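Local atomic coordinates of Tle cognate immunity protein 4 C-terminal domain-containing protein (Pseudomonas aeruginosa PAO1, PDB entry 4R1D), a protein that probably acts as the immunity protein that binds and inhibits the type VI secretion lipase Tle4, protecting the producing bacterium from its own toxin. Residues Asp50-Glu53 with Gln54-Arg57. Sequence-based numbering, arbitrary orientation.
Sequences DRLE and QEWR
With chi1 at 175°, Glu53 lays its CG opposite the backbone N and runs on extended, which brings its carboxylate level with the end of Arg57, itself straight from CG to NE. The two side chains lie alongside each other, pointing the same way, and form an i to i+4 salt bridge near the C-terminal end of helix 42-58, at the edge of the strands it covers. Arg57 meets the carboxylate side-on: NE reaches Glu53 OE2 at 2.8 Å, and NH2 reaches the same OE2 at 3.1 Å. The oxygen lies close to the guanidinium plane and receives NE on its anti lone pair and NH2 nearly along the C-O bond; two N-H groups thus share one oxygen.

Arg51 and Glu55 form a second salt bridge at the same spacing. A bend at chi3 (109°) turns the arginine so that NE lies 3.2 Å from Glu55 OE2, with the guanidinium and carboxylate planes nearly perpendicular, at 86°. Long, flexible chains suit the exposed arginines, while Glu53 lies along the border, against Phe68 and Leu81. Leu52 and Trp56 turn apolar groups to the strands beneath: Leu52 meets Leu81 and Tyr98, and Trp56 meets Phe68 and Leu94. The helix thus packs on the antiparallel strands of the N-terminal domain region. Regular i to i+4 backbone bonds, such as Trp56 N to Leu52 O at 3.0 Å, keep the paired residues one turn apart. A water closes the Glu53-Arg57 pair, donating to Glu53 OE2 and accepting from Arg57 NH2 at 2.8 Å.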
ATOM      1  N   ASP B  50       6.901 -16.548  26.540  1.00 27.37           N
ATOM      2  CA  ASP B  50       7.142 -17.989  26.461  1.00 29.14           C
ATOM      3  C   ASP B  50       6.336 -18.595  25.326  1.00 25.75           C
ATOM      4  O   ASP B  50       6.816 -19.481  24.625  1.00 26.53           O
ATOM      5  CB  ASP B  50       6.793 -18.696  27.777  1.00 26.77           C
ATOM      6  CG  ASP B  50       7.791 -18.415  28.882  1.00 34.22           C
ATOM      7  OD1 ASP B  50       8.922 -17.978  28.585  1.00 28.37           O
ATOM      8  OD2 ASP B  50       7.447 -18.648  30.060  1.00 40.46           O
ATOM      9  N   ARG B  51       5.103 -18.125  25.154  1.00 25.22           N
ATOM     10  CA  ARG B  51       4.222 -18.645  24.114  1.00 29.51           C
ATOM     11  C   ARG B  51       4.815 -18.424  22.729  1.00 28.39           C
ATOM     12  O   ARG B  51       4.759 -19.302  21.867  1.00 25.00           O
ATOM     13  CB  ARG B  51       2.857 -17.961  24.182  1.00 28.99           C
ATOM     14  CG  ARG B  51       1.856 -18.457  23.154  1.00 37.18           C
ATOM     15  CD  ARG B  51       0.662 -17.508  23.050  1.00 48.63           C
ATOM     16  NE  ARG B  51       0.674 -16.779  21.782  1.00 61.96           N
ATOM     17  CZ  ARG B  51       1.303 -15.622  21.576  1.00 50.98           C
ATOM     18  NH1 ARG B  51       1.979 -15.033  22.561  1.00 39.06           N
ATOM     19  NH2 ARG B  51       1.255 -15.054  20.380  1.00 50.72           N
ATOM     20  N   LEU B  52       5.358 -17.230  22.518  1.00 25.75           N
ATOM     21  CA  LEU B  52       5.957 -16.873  21.239  1.00 28.52           C
ATOM     22  C   LEU B  52       7.230 -17.654  20.977  1.00 21.55           C
ATOM     23  O   LEU B  52       7.473 -18.086  19.849  1.00 23.65           O
ATOM     24  CB  LEU B  52       6.283 -15.383  21.189  1.00 26.72           C
ATOM     25  CG  LEU B  52       5.231 -14.472  20.574  1.00 34.70           C
ATOM     26  CD1 LEU B  52       5.734 -13.038  20.606  1.00 32.61           C
ATOM     27  CD2 LEU B  52       4.927 -14.922  19.142  1.00 33.13           C
ATOM     28  N   GLU B  53       8.065 -17.793  22.001  1.00 24.31           N
ATOM     29  CA  GLU B  53       9.305 -18.537  21.820  1.00 25.66           C
ATOM     30  C   GLU B  53       8.985 -19.950  21.354  1.00 26.32           C
ATOM     31  O   GLU B  53       9.614 -20.473  20.432  1.00 24.33           O
ATOM     32  CB  GLU B  53      10.151 -18.573  23.095  1.00 21.88           C
ATOM     33  CG  GLU B  53      11.384 -19.456  22.913  1.00 24.17           C
ATOM     34  CD  GLU B  53      12.223 -19.593  24.157  1.00 34.14           C
ATOM     35  OE1 GLU B  53      12.017 -18.812  25.107  1.00 33.24           O
ATOM     36  OE2 GLU B  53      13.094 -20.490  24.175  1.00 29.97           O
ATOM     37  N   GLN B  54       7.983 -20.564  21.972  1.00 24.73           N
ATOM     38  CA  GLN B  54       7.634 -21.929  21.614  1.00 24.80           C
ATOM     39  C   GLN B  54       7.012 -22.037  20.222  1.00 25.11           C
ATOM     40  O   GLN B  54       7.181 -23.046  19.542  1.00 29.88           O
ATOM     41  CB  GLN B  54       6.757 -22.579  22.689  1.00 30.28           C
ATOM     42  CG  GLN B  54       7.494 -22.820  24.019  1.00 31.66           C
ATOM     43  CD  GLN B  54       8.756 -23.686  23.874  1.00 40.49           C
ATOM     44  OE1 GLN B  54       8.742 -24.737  23.221  1.00 42.94           O
ATOM     45  NE2 GLN B  54       9.855 -23.241  24.487  1.00 28.83           N
ATOM     46  N   GLU B  55       6.304 -21.002  19.787  1.00 24.24           N
ATOM     47  CA  GLU B  55       5.787 -20.984  18.425  1.00 25.73           C
ATOM     48  C   GLU B  55       6.943 -20.951  17.439  1.00 24.48           C
ATOM     49  O   GLU B  55       6.963 -21.707  16.470  1.00 24.67           O
ATOM     50  CB  GLU B  55       4.881 -19.774  18.184  1.00 31.16           C
ATOM     51  CG  GLU B  55       3.584 -19.795  18.967  1.00 29.50           C
ATOM     52  CD  GLU B  55       2.705 -18.600  18.657  1.00 35.93           C
ATOM     53  OE1 GLU B  55       3.089 -17.777  17.798  1.00 39.88           O
ATOM     54  OE2 GLU B  55       1.625 -18.485  19.270  1.00 50.85           O
ATOM     55  N   TRP B  56       7.894 -20.057  17.686  1.00 23.30           N
ATOM     56  CA  TRP B  56       9.053 -19.912  16.814  1.00 20.91           C
ATOM     57  C   TRP B  56       9.813 -21.228  16.711  1.00 25.46           C
ATOM     58  O   TRP B  56      10.283 -21.605  15.640  1.00 22.74           O
ATOM     59  CB  TRP B  56      10.003 -18.835  17.338  1.00 20.80           C
ATOM     60  CG  TRP B  56       9.639 -17.415  16.978  1.00 23.09           C
ATOM     61  CD1 TRP B  56       9.385 -16.392  17.844  1.00 24.65           C
ATOM     62  CD2 TRP B  56       9.520 -16.867  15.663  1.00 19.50           C
ATOM     63  NE1 TRP B  56       9.109 -15.236  17.151  1.00 23.11           N
ATOM     64  CE2 TRP B  56       9.185 -15.503  15.808  1.00 24.76           C
ATOM     65  CE3 TRP B  56       9.662 -17.392  14.377  1.00 21.19           C
ATOM     66  CZ2 TRP B  56       8.986 -14.666  14.718  1.00 22.89           C
ATOM     67  CZ3 TRP B  56       9.465 -16.555  13.296  1.00 23.45           C
ATOM     68  CH2 TRP B  56       9.134 -15.207  13.473  1.00 21.99           C
ATOM     69  N   ARG B  57       9.939 -21.917  17.836  1.00 23.51           N
ATOM     70  CA  ARG B  57      10.696 -23.168  17.873  1.00 24.36           C
ATOM     71  C   ARG B  57      10.093 -24.269  16.991  1.00 24.46           C
ATOM     72  O   ARG B  57      10.794 -25.217  16.621  1.00 27.78           O
ATOM     73  CB  ARG B  57      10.901 -23.638  19.322  1.00 22.55           C
ATOM     74  CG  ARG B  57      12.006 -22.881  20.065  1.00 23.25           C
ATOM     75  CD  ARG B  57      11.982 -23.196  21.570  1.00 21.83           C
ATOM     76  NE  ARG B  57      13.067 -22.551  22.301  1.00 25.41           N
ATOM     77  CZ  ARG B  57      14.299 -23.051  22.394  1.00 28.40           C
ATOM     78  NH1 ARG B  57      14.597 -24.185  21.780  1.00 24.74           N
ATOM     79  NH2 ARG B  57      15.235 -22.417  23.089  1.00 29.76           N
TER
HETATM   80  O   HOH W   1      15.960 -20.273  24.713  1.00 43.67           O